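Local coordinates for protein BIFUNCTIONAL PROTEIN Proline utilization A (PutA) (PDB 5UX5) that probably catalyses both steps of proline oxidation to glutamate, through an FAD-dependent proline dehydrogenase and an NAD-dependent aldehyde dehydrogenase joined in one chain, at residues 677-681 against 1032-1038; 912-916 against 1044-1050; 945-949 against 995-999; 1014-1018 against 1051-1057. One frame throughout, in Å; residues are numbered along the deposited sequence.

Interaction 1 of 4, residues 677-681 against 1032-1038; sequences SLFRG and AALNGSV. With NAD (nicotinamide-adenine-dinucleotide), chain F.
The helix 673-682, which borders the NAD pocket of the aldehyde dehydrogenase region, turns its far side to the end of helix 1026-1035, and R680 makes the polar link between the two. Its guanidinium meets the backbone carbonyl of S1037 end-on: NH1 lies 2.7 Å and NH2 2.8 Å from S1037 O, with the oxygen in the guanidinium plane. NH2 also lies in the plane of that carbonyl, while NH1 is tilted 17° from it. A bend at chi3 (75°) turns the head of the arginine past A1033, whose CA sits over one guanidinium face toward its rim. Nearer the helix axis, R680 CB packs on A1033 CB at 3.6 Å. S677 CB comes within 3.2 Å of A1033 O, while its OG turns back to S673 O and E674 O of its own helix. N1035 OD1 accepts from S1037 N, an Asx turn, and also from S1037 OG (2.7 Å). On the cofactor side, F679 CZ lies 3.5 Å from NAD C4A, the base meeting the edge of the phenyl ring. R680 thus ties the NAD-pocket helix to the turn just before strand 1038-1040, where V1038 pairs with S1014 and I1016.

Interaction 2 of 4, residues 912-916 against 1044-1050; sequences TWEDI and VLADGRR
D915 OD1, at the end of strand 911-915, accepts from D1047 N at 3.0 Å through its syn lone pair, which ties the strand to the turn leading into helix 1048-1051. The preceding amide, A1046 N, also points at the carboxylate but is modelled too close to D915 OD2 for its length to be trusted; A1046 CB lies beside the same group. D1047 in turn is the N-cap of the helix: its OD1 accepts from R1049 N (3.3 Å), while its OD2 bonds S580 OG. Two residues back along the strand, W913 carries the second half of the contact. The guanidinium of R1050 lies flat on the indole, centres 3.6 Å apart and planes at 7°, a cation-pi stack over the five-membered ring. Bends at chi2 (-54°) and chi3 (-43°) fold the arginine down, which also lays CD over the indole face. W913 NE1 is spent on A908 O. L1045 CD1 fills in beside the tryptophan, 3.7 Å from W913 CB. Strand 911-915 pairs antiparallel with strand 580-591, and F937 of helix 936-953 covers D915 and A1046, so the turn is held between that strand pair and the helix.

Interaction 3 of 4, residues 945-949 against 995-999; sequences DEIAW and LRTGT
The indole of W949 has the aliphatic part of R996 over one face, with CG 4.0 Å from the centroid of the six-membered ring and 14° off its normal, a CH-pi contact. R996 CD also reaches the ring, 3.6 Å from W949 CE3, and the two side chains run past each other in opposite senses. T997 CG2 approaches the ring obliquely, 3.7 Å from W949 CZ3. The guanidinium of R996 is turned 49° from the indole, so the two do not stack. One of its faces lies over the helix backbone at D945 C and E946 CA, while its far edge is given to E946. There NH1 (3.0 Å) and NH2 (2.9 Å) both donate to E946 OE2, a salt bridge in which one oxygen takes two nitrogens. NH1 meets this oxygen from above the carboxylate plane, whereas NH2 comes on the anti side, nearer the plane. R996 stays extended through CD and turns at chi3 (-56°), which brings the charged end over the backbone of helix 936-953 toward E946. The other oxygen, E946 OE1, bridges to R950, and Y929 makes a cation-pi contact with R996. D945 places its CB 3.7 Å from R996 NE, and its OD1 forms a salt bridge with R989. Helix 936-953 and the end of helix 984-997 are thus joined at the protein surface, with L1056 of strand 1056-1064 touching both W949 and T997.

Interaction 4 of 4, residues 1014-1018 against 1051-1057; sequences SRIRA and ELLHFLK
Charge pairing links R1017 to E1051 in a side-on, two-bond salt bridge, which ties strand 1015-1018 to the end of helix 1048-1051. R1017 NE donates to E1051 OE1 at 2.7 Å and NH2 to OE2 at 2.6 Å, each through a syn lone pair, with the guanidinium and carboxylate planes only 12° apart. The two side chains come from opposite directions, and both are bent at chi2, which brings the flat groups edge to edge. A His-carboxylate hydrogen bond adds to this: H1054 ND1 reaches E1051 OE1 at 2.7 Å from well above the carboxylate plane, so that this oxygen serves two donors. The imidazole stands at 65° to the guanidinium, with CE1 over one of its faces.

Charge to backbone is the work of R1015. Extended from CG to NE, it reaches past the 3-10 turn 1052-1055 to the start of strand 1056-1064, where NH1 and NH2 meet L1056 O end-on, both at 3.0 Å and both from the same face of the carbonyl. A weaker bond runs from NH1 to H1054 O, within the 3-10 turn.

The remaining donors of R1017 go to carbonyls: NH1 to G1042 O and I1040 O, NH2 to P1043 O. E1051 OE2 also accepts from L1045 N. With two nitrogens of one guanidinium, the H1054 ND1-H and a backbone amide donating to it, the buried carboxylate of E1051 is probably kept ionised.

Interactions 2, 3 and 4 form one connected group, with centres 12 to 14 Å apart, whereas interaction 1 touches interaction 4 alone, through the pairing of V1038 with strand 1015-1018. Interaction 3 lies at the surface; the other three are partly buried. Interactions 2 and 4 share the chain around helix 1048-1051, and V1044 of the one packs against R1017 of the other. Interaction 3 meets both, through D945 against G1048 and L1052. Arginine serves each contact differently: it binds a backbone carbonyl in interaction 1, lies flat on an indole in interaction 2, reaches a glutamate at the surface in interaction 3, and serves both carboxylate and carbonyl in interaction 4.

Interaction 1 of 4, residues 677-681 against 1032-1038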
loop_
_atom_site.group_PDB
_atom_site.type_symbol
_atom_site.label_atom_id
_atom_site.label_comp_id
_atom_site.label_asym_id
_atom_site.label_seq_id
_atom_site.Cartn_x
_atom_site.Cartn_y
_atom_site.Cartn_z
ATOM N N SER A 677 3.835 31.641 0.885
ATOM C CA SER A 677 4.357 32.970 1.233
ATOM C C SER A 677 3.737 34.052 0.360
ATOM O O SER A 677 3.459 35.165 0.833
ATOM C CB SER A 677 5.882 33.027 1.137
ATOM O OG SER A 677 6.383 32.081 0.218
ATOM N N LEU A 678 3.495 33.735 -0.910
ATOM C CA LEU A 678 2.861 34.689 -1.811
ATOM C C LEU A 678 1.489 35.101 -1.293
ATOM O O LEU A 678 1.226 36.289 -1.079
ATOM C CB LEU A 678 2.740 34.064 -3.197
ATOM C CG LEU A 678 2.117 34.941 -4.271
ATOM C CD1 LEU A 678 3.108 35.968 -4.734
ATOM C CD2 LEU A 678 1.668 34.061 -5.401
ATOM N N PHE A 679 0.605 34.116 -1.072
ATOM C CA PHE A 679 -0.749 34.392 -0.601
ATOM C C PHE A 679 -0.714 35.206 0.678
ATOM O O PHE A 679 -1.387 36.239 0.801
ATOM C CB PHE A 679 -1.513 33.081 -0.352
ATOM C CG PHE A 679 -1.855 32.284 -1.606
ATOM C CD1 PHE A 679 -1.517 32.736 -2.870
ATOM C CD2 PHE A 679 -2.524 31.067 -1.496
ATOM C CE1 PHE A 679 -1.857 31.990 -4.017
ATOM C CE2 PHE A 679 -2.870 30.323 -2.622
ATOM C CZ PHE A 679 -2.536 30.783 -3.890
ATOM N N ARG A 680 0.094 34.764 1.640
ATOM C CA ARG A 680 0.093 35.407 2.947
ATOM C C ARG A 680 0.609 36.838 2.844
ATOM O O ARG A 680 0.093 37.731 3.516
ATOM C CB ARG A 680 0.920 34.576 3.932
ATOM C CG ARG A 680 0.419 33.158 4.185
ATOM C CD ARG A 680 1.343 32.457 5.146
ATOM N NE ARG A 680 1.187 32.907 6.532
ATOM C CZ ARG A 680 1.973 32.537 7.543
ATOM N NH1 ARG A 680 3.010 31.736 7.338
ATOM N NH2 ARG A 680 1.722 32.970 8.767
ATOM N N GLY A 681 1.585 37.084 1.973
ATOM C CA GLY A 681 2.019 38.449 1.718
ATOM C C GLY A 681 0.879 39.397 1.404
ATOM O O GLY A 681 0.934 40.575 1.754
ATOM N N ALA A 1032 6.657 36.481 9.443
ATOM C CA ALA A 1032 6.150 35.110 9.496
ATOM C C ALA A 1032 5.671 34.644 8.131
ATOM O O ALA A 1032 5.815 33.466 7.792
ATOM C CB ALA A 1032 5.024 34.980 10.524
ATOM N N ALA A 1033 5.069 35.547 7.347
ATOM C CA ALA A 1033 4.581 35.174 6.024
ATOM C C ALA A 1033 5.725 34.877 5.074
ATOM O O ALA A 1033 5.588 34.015 4.200
ATOM C CB ALA A 1033 3.699 36.269 5.442
ATOM N N LEU A 1034 6.867 35.548 5.258
ATOM C CA LEU A 1034 8.025 35.302 4.408
ATOM C C LEU A 1034 8.686 33.968 4.725
ATOM O O LEU A 1034 9.084 33.250 3.809
ATOM C CB LEU A 1034 9.031 36.428 4.567
ATOM C CG LEU A 1034 8.618 37.736 3.907
ATOM C CD1 LEU A 1034 9.509 38.876 4.381
ATOM C CD2 LEU A 1034 8.687 37.562 2.429
ATOM N N ASN A 1035 8.820 33.608 6.002
ATOM C CA ASN A 1035 9.543 32.396 6.348
ATOM C C ASN A 1035 8.643 31.273 6.857
ATOM O O ASN A 1035 9.135 30.341 7.503
ATOM C CB ASN A 1035 10.663 32.697 7.347
ATOM C CG ASN A 1035 10.167 33.087 8.738
ATOM O OD1 ASN A 1035 9.014 32.860 9.112
ATOM N ND2 ASN A 1035 11.064 33.674 9.520
ATOM N N GLY A 1036 7.342 31.335 6.571
ATOM C CA GLY A 1036 6.419 30.250 6.887
ATOM C C GLY A 1036 6.173 29.933 8.359
ATOM O O GLY A 1036 5.792 28.801 8.679
ATOM N N SER A 1037 6.380 30.891 9.261
ATOM C CA SER A 1037 6.010 30.735 10.660
ATOM C C SER A 1037 4.521 31.057 10.853
ATOM O O SER A 1037 3.831 31.530 9.942
ATOM C CB SER A 1037 6.875 31.642 11.537
ATOM O OG SER A 1037 8.258 31.425 11.330
ATOM N N VAL A 1038 4.014 30.806 12.054
ATOM C CA VAL A 1038 2.599 31.003 12.334
ATOM C C VAL A 1038 2.433 31.774 13.640
ATOM O O VAL A 1038 2.976 31.394 14.683
ATOM C CB VAL A 1038 1.833 29.657 12.364
ATOM C CG1 VAL A 1038 2.413 28.713 13.389
ATOM C CG2 VAL A 1038 0.360 29.889 12.625
HETATM P PA NAD F . 1.224 26.062 -6.718
HETATM O O1A NAD F . 1.852 26.047 -5.281
HETATM O O2A NAD F . 1.854 27.218 -7.564
HETATM O O5B NAD F . -0.320 26.345 -6.627
HETATM C C5B NAD F . -1.246 25.427 -6.099
HETATM C C4B NAD F . -2.653 26.022 -6.137
HETATM O O4B NAD F . -2.699 27.415 -5.809
HETATM C C3B NAD F . -3.298 25.829 -7.475
HETATM O O3B NAD F . -4.672 25.702 -7.367
HETATM C C2B NAD F . -2.875 27.099 -8.097
HETATM O O2B NAD F . -3.493 27.389 -9.302
HETATM C C1B NAD F . -3.134 28.067 -6.988
HETATM N N9A NAD F . -2.457 29.343 -7.191
HETATM C C8A NAD F . -1.094 29.560 -7.269
HETATM N N7A NAD F . -0.852 30.873 -7.467
HETATM C C5A NAD F . -2.064 31.577 -7.524
HETATM C C6A NAD F . -2.426 32.910 -7.688
HETATM N N6A NAD F . -1.452 33.957 -7.878
HETATM N N1A NAD F . -3.727 33.247 -7.681
HETATM C C2A NAD F . -4.704 32.319 -7.520
HETATM N N3A NAD F . -4.390 31.005 -7.349
HETATM C C4A NAD F . -3.099 30.610 -7.347
HETATM O O3 NAD F . 1.456 24.594 -7.312
HETATM P PN NAD F . 1.811 24.150 -8.818
HETATM O O1N NAD F . 2.103 25.293 -9.768
HETATM O O2N NAD F . 0.579 23.524 -9.403
HETATM O O5D NAD F . 3.057 23.140 -8.683
HETATM C C5D NAD F . 4.246 23.643 -8.091
HETATM C C4D NAD F . 5.094 22.656 -7.284
HETATM O O4D NAD F . 4.476 22.106 -6.145
HETATM C C3D NAD F . 5.612 21.450 -7.987
HETATM O O3D NAD F . 6.506 21.709 -9.006
HETATM C C2D NAD F . 6.308 20.840 -6.835
HETATM O O2D NAD F . 7.632 21.242 -6.834
HETATM C C1D NAD F . 5.515 21.298 -5.632
#

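Interaction 2 of 4, residues 912-916 against 1044-1050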
loop_
_atom_site.group_PDB
_atom_site.type_symbol
_atom_site.label_atom_id
_atom_site.label_comp_id
_atom_site.label_asym_id
_atom_site.label_seq_id
_atom_site.Cartn_x
_atom_site.Cartn_y
_atom_site.Cartn_z
ATOM N N THR A 912 -12.715 28.800 15.652
ATOM C CA THR A 912 -12.064 29.355 16.828
ATOM C C THR A 912 -12.684 28.738 18.064
ATOM O O THR A 912 -13.864 28.395 18.054
ATOM C CB THR A 912 -12.207 30.867 16.867
ATOM O OG1 THR A 912 -13.566 31.220 16.574
ATOM C CG2 THR A 912 -11.272 31.507 15.835
ATOM N N TRP A 913 -11.882 28.595 19.121
ATOM C CA TRP A 913 -12.326 28.004 20.378
ATOM C C TRP A 913 -12.299 29.035 21.500
ATOM O O TRP A 913 -11.452 29.935 21.524
ATOM C CB TRP A 913 -11.454 26.803 20.773
ATOM C CG TRP A 913 -11.623 25.607 19.885
ATOM C CD1 TRP A 913 -11.042 25.401 18.677
ATOM C CD2 TRP A 913 -12.450 24.456 20.131
ATOM N NE1 TRP A 913 -11.440 24.193 18.148
ATOM C CE2 TRP A 913 -12.308 23.595 19.018
ATOM C CE3 TRP A 913 -13.305 24.079 21.174
ATOM C CZ2 TRP A 913 -12.995 22.382 18.916
ATOM C CZ3 TRP A 913 -13.972 22.867 21.081
ATOM C CH2 TRP A 913 -13.814 22.035 19.962
ATOM N N GLU A 914 -13.229 28.880 22.444
ATOM C CA GLU A 914 -13.296 29.746 23.611
ATOM C C GLU A 914 -13.519 28.922 24.866
ATOM O O GLU A 914 -14.224 27.913 24.835
ATOM C CB GLU A 914 -14.424 30.772 23.478
ATOM C CG GLU A 914 -15.839 30.181 23.428
ATOM C CD GLU A 914 -16.929 31.247 23.274
ATOM O OE1 GLU A 914 -16.766 32.374 23.791
ATOM O OE2 GLU A 914 -17.950 30.968 22.619
ATOM N N ASP A 915 -12.927 29.355 25.976
ATOM C CA ASP A 915 -13.259 28.739 27.258
ATOM C C ASP A 915 -14.746 28.936 27.586
ATOM O O ASP A 915 -15.348 29.958 27.244
ATOM C CB ASP A 915 -12.383 29.332 28.369
ATOM C CG ASP A 915 -10.980 28.752 28.401
ATOM O OD1 ASP A 915 -10.832 27.529 28.254
ATOM O OD2 ASP A 915 -10.010 29.512 28.569
ATOM N N ILE A 916 -15.352 27.928 28.217
ATOM C CA ILE A 916 -16.697 28.045 28.773
ATOM C C ILE A 916 -16.647 27.754 30.270
ATOM O O ILE A 916 -15.649 27.277 30.804
ATOM C CB ILE A 916 -17.730 27.127 28.084
ATOM C CG1 ILE A 916 -17.400 25.647 28.248
ATOM C CG2 ILE A 916 -17.928 27.500 26.626
ATOM C CD1 ILE A 916 -18.352 24.751 27.424
ATOM N N VAL A 1044 -5.694 33.080 24.954
ATOM C CA VAL A 1044 -5.093 31.958 25.662
ATOM C C VAL A 1044 -6.190 31.193 26.383
ATOM O O VAL A 1044 -6.910 31.753 27.217
ATOM C CB VAL A 1044 -4.019 32.445 26.641
ATOM C CG1 VAL A 1044 -3.385 31.277 27.323
ATOM C CG2 VAL A 1044 -2.968 33.232 25.887
ATOM N N LEU A 1045 -6.315 29.904 26.077
ATOM C CA LEU A 1045 -7.395 29.098 26.632
ATOM C C LEU A 1045 -6.946 28.357 27.877
ATOM O O LEU A 1045 -5.833 27.818 27.941
ATOM C CB LEU A 1045 -7.926 28.086 25.630
ATOM C CG LEU A 1045 -8.448 28.717 24.361
ATOM C CD1 LEU A 1045 -9.124 27.649 23.496
ATOM C CD2 LEU A 1045 -9.363 29.867 24.663
ATOM N N ALA A 1046 -7.834 28.340 28.868
ATOM C CA ALA A 1046 -7.623 27.480 30.017
ATOM C C ALA A 1046 -7.646 26.025 29.593
ATOM O O ALA A 1046 -6.876 25.216 30.113
ATOM C CB ALA A 1046 -8.683 27.762 31.081
ATOM N N ASP A 1047 -8.522 25.680 28.642
ATOM C CA ASP A 1047 -8.710 24.294 28.227
ATOM C C ASP A 1047 -7.476 23.806 27.490
ATOM O O ASP A 1047 -7.307 24.086 26.299
ATOM C CB ASP A 1047 -9.938 24.141 27.333
ATOM C CG ASP A 1047 -10.453 22.672 27.292
ATOM O OD1 ASP A 1047 -9.777 21.780 27.851
ATOM O OD2 ASP A 1047 -11.513 22.404 26.689
ATOM N N GLY A 1048 -6.663 22.989 28.164
ATOM C CA GLY A 1048 -5.494 22.424 27.520
ATOM C C GLY A 1048 -5.812 21.504 26.357
ATOM O O GLY A 1048 -4.967 21.338 25.456
ATOM N N ARG A 1049 -7.021 20.920 26.335
ATOM C CA ARG A 1049 -7.417 20.125 25.181
ATOM C C ARG A 1049 -7.276 20.929 23.904
ATOM O O ARG A 1049 -7.012 20.356 22.847
ATOM C CB ARG A 1049 -8.856 19.626 25.328
ATOM C CG ARG A 1049 -9.293 18.676 24.230
ATOM C CD ARG A 1049 -8.298 17.514 24.088
ATOM N NE ARG A 1049 -8.629 16.579 23.006
ATOM C CZ ARG A 1049 -8.257 16.738 21.728
ATOM N NH1 ARG A 1049 -7.549 17.793 21.355
ATOM N NH2 ARG A 1049 -8.592 15.843 20.805
ATOM N N ARG A 1050 -7.414 22.254 23.985
ATOM C CA ARG A 1050 -7.143 23.132 22.856
ATOM C C ARG A 1050 -5.767 23.782 22.926
ATOM O O ARG A 1050 -5.000 23.684 21.963
ATOM C CB ARG A 1050 -8.199 24.228 22.756
ATOM C CG ARG A 1050 -9.623 23.769 22.578
ATOM C CD ARG A 1050 -9.797 22.839 21.428
ATOM N NE ARG A 1050 -9.049 23.294 20.271
ATOM C CZ ARG A 1050 -8.816 22.536 19.202
ATOM N NH1 ARG A 1050 -9.302 21.289 19.154
ATOM N NH2 ARG A 1050 -8.093 23.014 18.195
#

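Interaction 3 of 4, residues 945-949 against 995-999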
loop_
_atom_site.group_PDB
_atom_site.type_symbol
_atom_site.label_atom_id
_atom_site.label_comp_id
_atom_site.label_asym_id
_atom_site.label_seq_id
_atom_site.Cartn_x
_atom_site.Cartn_y
_atom_site.Cartn_z
ATOM N N ASP A 945 -5.090 20.743 31.643
ATOM C CA ASP A 945 -3.907 20.161 31.019
ATOM C C ASP A 945 -3.722 18.718 31.462
ATOM O O ASP A 945 -3.473 17.827 30.644
ATOM C CB ASP A 945 -2.665 20.993 31.345
ATOM C CG ASP A 945 -2.620 22.326 30.579
ATOM O OD1 ASP A 945 -3.424 22.518 29.642
ATOM O OD2 ASP A 945 -1.766 23.189 30.905
ATOM N N GLU A 946 -3.851 18.463 32.758
ATOM C CA GLU A 946 -3.728 17.095 33.251
ATOM C C GLU A 946 -4.733 16.172 32.572
ATOM O O GLU A 946 -4.370 15.092 32.102
ATOM C CB GLU A 946 -3.911 17.072 34.764
ATOM C CG GLU A 946 -3.748 15.707 35.390
ATOM C CD GLU A 946 -2.349 15.144 35.278
ATOM O OE1 GLU A 946 -2.222 13.904 35.361
ATOM O OE2 GLU A 946 -1.383 15.924 35.124
ATOM N N ILE A 947 -6.004 16.584 32.508
ATOM C CA ILE A 947 -7.043 15.725 31.930
ATOM C C ILE A 947 -6.799 15.511 30.446
ATOM O O ILE A 947 -6.948 14.392 29.931
ATOM C CB ILE A 947 -8.445 16.306 32.175
ATOM C CG1 ILE A 947 -8.764 16.367 33.638
ATOM C CG2 ILE A 947 -9.491 15.531 31.424
ATOM C CD1 ILE A 947 -9.998 17.169 33.829
ATOM N N ALA A 948 -6.466 16.577 29.729
ATOM C CA ALA A 948 -6.150 16.427 28.311
ATOM C C ALA A 948 -4.944 15.516 28.125
ATOM O O ALA A 948 -4.933 14.668 27.233
ATOM C CB ALA A 948 -5.904 17.797 27.674
ATOM N N TRP A 949 -3.950 15.626 29.001
ATOM C CA TRP A 949 -2.786 14.768 28.864
ATOM C C TRP A 949 -3.159 13.308 29.092
ATOM O O TRP A 949 -2.712 12.433 28.345
ATOM C CB TRP A 949 -1.683 15.227 29.822
ATOM C CG TRP A 949 -0.308 14.798 29.401
ATOM C CD1 TRP A 949 0.394 13.728 29.862
ATOM C CD2 TRP A 949 0.502 15.403 28.390
ATOM N NE1 TRP A 949 1.589 13.640 29.228
ATOM C CE2 TRP A 949 1.689 14.656 28.312
ATOM C CE3 TRP A 949 0.341 16.510 27.543
ATOM C CZ2 TRP A 949 2.722 14.978 27.425
ATOM C CZ3 TRP A 949 1.375 16.834 26.661
ATOM C CH2 TRP A 949 2.545 16.067 26.614
ATOM N N LEU A 995 6.089 23.357 31.003
ATOM C CA LEU A 995 6.640 22.450 32.004
ATOM C C LEU A 995 6.244 21.015 31.715
ATOM O O LEU A 995 6.993 20.090 32.032
ATOM C CB LEU A 995 6.171 22.876 33.393
ATOM C CG LEU A 995 6.646 22.105 34.621
ATOM C CD1 LEU A 995 8.135 22.106 34.693
ATOM C CD2 LEU A 995 6.072 22.761 35.889
ATOM N N ARG A 996 5.090 20.819 31.079
ATOM C CA ARG A 996 4.539 19.498 30.830
ATOM C C ARG A 996 5.037 18.897 29.525
ATOM O O ARG A 996 5.186 17.669 29.432
ATOM C CB ARG A 996 3.004 19.579 30.834
ATOM C CG ARG A 996 2.284 18.304 30.446
ATOM C CD ARG A 996 0.779 18.420 30.550
ATOM N NE ARG A 996 0.315 18.826 31.876
ATOM C CZ ARG A 996 0.030 17.979 32.868
ATOM N NH1 ARG A 996 0.176 16.676 32.685
ATOM N NH2 ARG A 996 -0.393 18.427 34.046
ATOM N N THR A 997 5.273 19.721 28.504
ATOM C CA THR A 997 5.744 19.208 27.230
ATOM C C THR A 997 7.253 19.284 27.082
ATOM O O THR A 997 7.810 18.597 26.209
ATOM C CB THR A 997 5.071 19.939 26.066
ATOM O OG1 THR A 997 5.399 21.329 26.120
ATOM C CG2 THR A 997 3.592 19.772 26.148
ATOM N N GLY A 998 7.924 20.067 27.927
ATOM C CA GLY A 998 9.344 20.313 27.785
ATOM C C GLY A 998 9.728 21.426 26.827
ATOM O O GLY A 998 10.923 21.628 26.592
ATOM N N THR A 999 8.761 22.141 26.262
ATOM C CA THR A 999 9.040 23.210 25.319
ATOM C C THR A 999 9.777 24.355 26.009
ATOM O O THR A 999 9.640 24.581 27.213
ATOM C CB THR A 999 7.733 23.737 24.732
ATOM O OG1 THR A 999 7.034 22.673 24.092
ATOM C CG2 THR A 999 7.977 24.828 23.744
#

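Interaction 4 of 4, residues 1014-1018 against 1051-1057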
loop_
_atom_site.group_PDB
_atom_site.type_symbol
_atom_site.label_atom_id
_atom_site.label_comp_id
_atom_site.label_asym_id
_atom_site.label_seq_id
_atom_site.Cartn_x
_atom_site.Cartn_y
_atom_site.Cartn_z
ATOM N N SER A 1014 8.706 28.819 12.664
ATOM C CA SER A 1014 8.466 28.980 14.083
ATOM C C SER A 1014 6.973 29.102 14.370
ATOM O O SER A 1014 6.159 29.446 13.503
ATOM C CB SER A 1014 9.202 30.211 14.604
ATOM O OG SER A 1014 10.567 30.102 14.316
ATOM N N ARG A 1015 6.622 28.826 15.616
ATOM C CA ARG A 1015 5.296 29.110 16.138
ATOM C C ARG A 1015 5.428 30.261 17.125
ATOM O O ARG A 1015 6.310 30.237 17.989
ATOM C CB ARG A 1015 4.690 27.875 16.827
ATOM C CG ARG A 1015 4.191 26.742 15.940
ATOM C CD ARG A 1015 3.661 25.609 16.781
ATOM N NE ARG A 1015 3.317 24.417 16.012
ATOM C CZ ARG A 1015 2.942 23.258 16.557
ATOM N NH1 ARG A 1015 2.880 23.120 17.872
ATOM N NH2 ARG A 1015 2.638 22.222 15.795
ATOM N N ILE A 1016 4.579 31.276 16.988
ATOM C CA ILE A 1016 4.661 32.480 17.807
ATOM C C ILE A 1016 3.327 32.644 18.507
ATOM O O ILE A 1016 2.293 32.784 17.840
ATOM C CB ILE A 1016 5.005 33.719 16.970
ATOM C CG1 ILE A 1016 6.335 33.525 16.264
ATOM C CG2 ILE A 1016 5.115 34.892 17.814
ATOM C CD1 ILE A 1016 6.407 34.273 14.956
ATOM N N ARG A 1017 3.339 32.563 19.848
ATOM C CA ARG A 1017 2.121 32.704 20.647
ATOM C C ARG A 1017 1.941 34.158 21.071
ATOM O O ARG A 1017 2.871 34.781 21.596
ATOM C CB ARG A 1017 2.160 31.806 21.883
ATOM C CG ARG A 1017 0.815 31.637 22.583
ATOM C CD ARG A 1017 -0.153 30.883 21.691
ATOM N NE ARG A 1017 -1.426 30.549 22.343
ATOM C CZ ARG A 1017 -2.537 31.279 22.269
ATOM N NH1 ARG A 1017 -2.571 32.413 21.585
ATOM N NH2 ARG A 1017 -3.632 30.866 22.890
ATOM N N ALA A 1018 0.739 34.690 20.848
ATOM C CA ALA A 1018 0.396 36.056 21.216
ATOM C C ALA A 1018 -0.248 36.063 22.593
ATOM O O ALA A 1018 -1.208 35.319 22.846
ATOM C CB ALA A 1018 -0.566 36.675 20.211
ATOM N N GLU A 1051 -5.407 24.384 24.064
ATOM C CA GLU A 1051 -4.188 25.190 24.119
ATOM C C GLU A 1051 -2.942 24.340 23.957
ATOM O O GLU A 1051 -1.968 24.792 23.354
ATOM C CB GLU A 1051 -4.117 25.957 25.433
ATOM C CG GLU A 1051 -2.991 26.982 25.542
ATOM C CD GLU A 1051 -3.065 28.090 24.482
ATOM O OE1 GLU A 1051 -2.025 28.336 23.829
ATOM O OE2 GLU A 1051 -4.128 28.752 24.344
ATOM N N LEU A 1052 -2.943 23.109 24.480
ATOM C CA LEU A 1052 -1.733 22.290 24.405
ATOM C C LEU A 1052 -1.372 21.893 22.968
ATOM O O LEU A 1052 -0.229 21.473 22.724
ATOM C CB LEU A 1052 -1.859 21.042 25.303
ATOM C CG LEU A 1052 -1.794 21.300 26.829
ATOM C CD1 LEU A 1052 -2.136 20.094 27.674
ATOM C CD2 LEU A 1052 -0.442 21.801 27.261
ATOM N N LEU A 1053 -2.285 22.041 22.000
ATOM C CA LEU A 1053 -1.917 21.704 20.623
ATOM C C LEU A 1053 -0.795 22.616 20.141
ATOM O O LEU A 1053 0.055 22.198 19.350
ATOM C CB LEU A 1053 -3.139 21.761 19.690
ATOM C CG LEU A 1053 -4.217 20.671 19.889
ATOM C CD1 LEU A 1053 -5.471 20.877 19.074
ATOM C CD2 LEU A 1053 -3.715 19.297 19.623
ATOM N N HIS A 1054 -0.745 23.844 20.658
ATOM C CA HIS A 1054 0.307 24.789 20.319
ATOM C C HIS A 1054 1.673 24.343 20.810
ATOM O O HIS A 1054 2.690 24.881 20.345
ATOM C CB HIS A 1054 -0.028 26.164 20.901
ATOM C CG HIS A 1054 -1.346 26.695 20.449
ATOM N ND1 HIS A 1054 -2.244 27.293 21.306
ATOM C CD2 HIS A 1054 -1.917 26.733 19.221
ATOM C CE1 HIS A 1054 -3.318 27.663 20.631
ATOM N NE2 HIS A 1054 -3.143 27.337 19.361
ATOM N N PHE A 1055 1.726 23.351 21.701
ATOM C CA PHE A 1055 2.984 22.887 22.262
ATOM C C PHE A 1055 3.409 21.525 21.740
ATOM O O PHE A 1055 4.396 20.966 22.234
ATOM C CB PHE A 1055 2.878 22.870 23.787
ATOM C CG PHE A 1055 2.737 24.241 24.382
ATOM C CD1 PHE A 1055 1.525 24.919 24.316
ATOM C CD2 PHE A 1055 3.808 24.858 24.996
ATOM C CE1 PHE A 1055 1.392 26.194 24.848
ATOM C CE2 PHE A 1055 3.670 26.128 25.547
ATOM C CZ PHE A 1055 2.466 26.794 25.468
ATOM N N LEU A 1056 2.699 20.986 20.739
ATOM C CA LEU A 1056 2.855 19.602 20.288
ATOM C C LEU A 1056 2.852 19.500 18.763
ATOM O O LEU A 1056 2.155 20.233 18.051
ATOM C CB LEU A 1056 1.737 18.709 20.854
ATOM C CG LEU A 1056 1.643 18.618 22.381
ATOM C CD1 LEU A 1056 0.296 18.055 22.765
ATOM C CD2 LEU A 1056 2.765 17.773 22.962
ATOM N N LYS A 1057 3.610 18.544 18.270
ATOM C CA LYS A 1057 3.636 18.211 16.855
ATOM C C LYS A 1057 3.016 16.828 16.670
ATOM O O LYS A 1057 3.514 15.839 17.220
ATOM C CB LYS A 1057 5.078 18.222 16.340
ATOM C CG LYS A 1057 5.815 19.541 16.408
ATOM C CD LYS A 1057 7.223 19.356 15.855
ATOM C CE LYS A 1057 7.962 18.324 16.685
ATOM N NZ LYS A 1057 9.449 18.347 16.548
#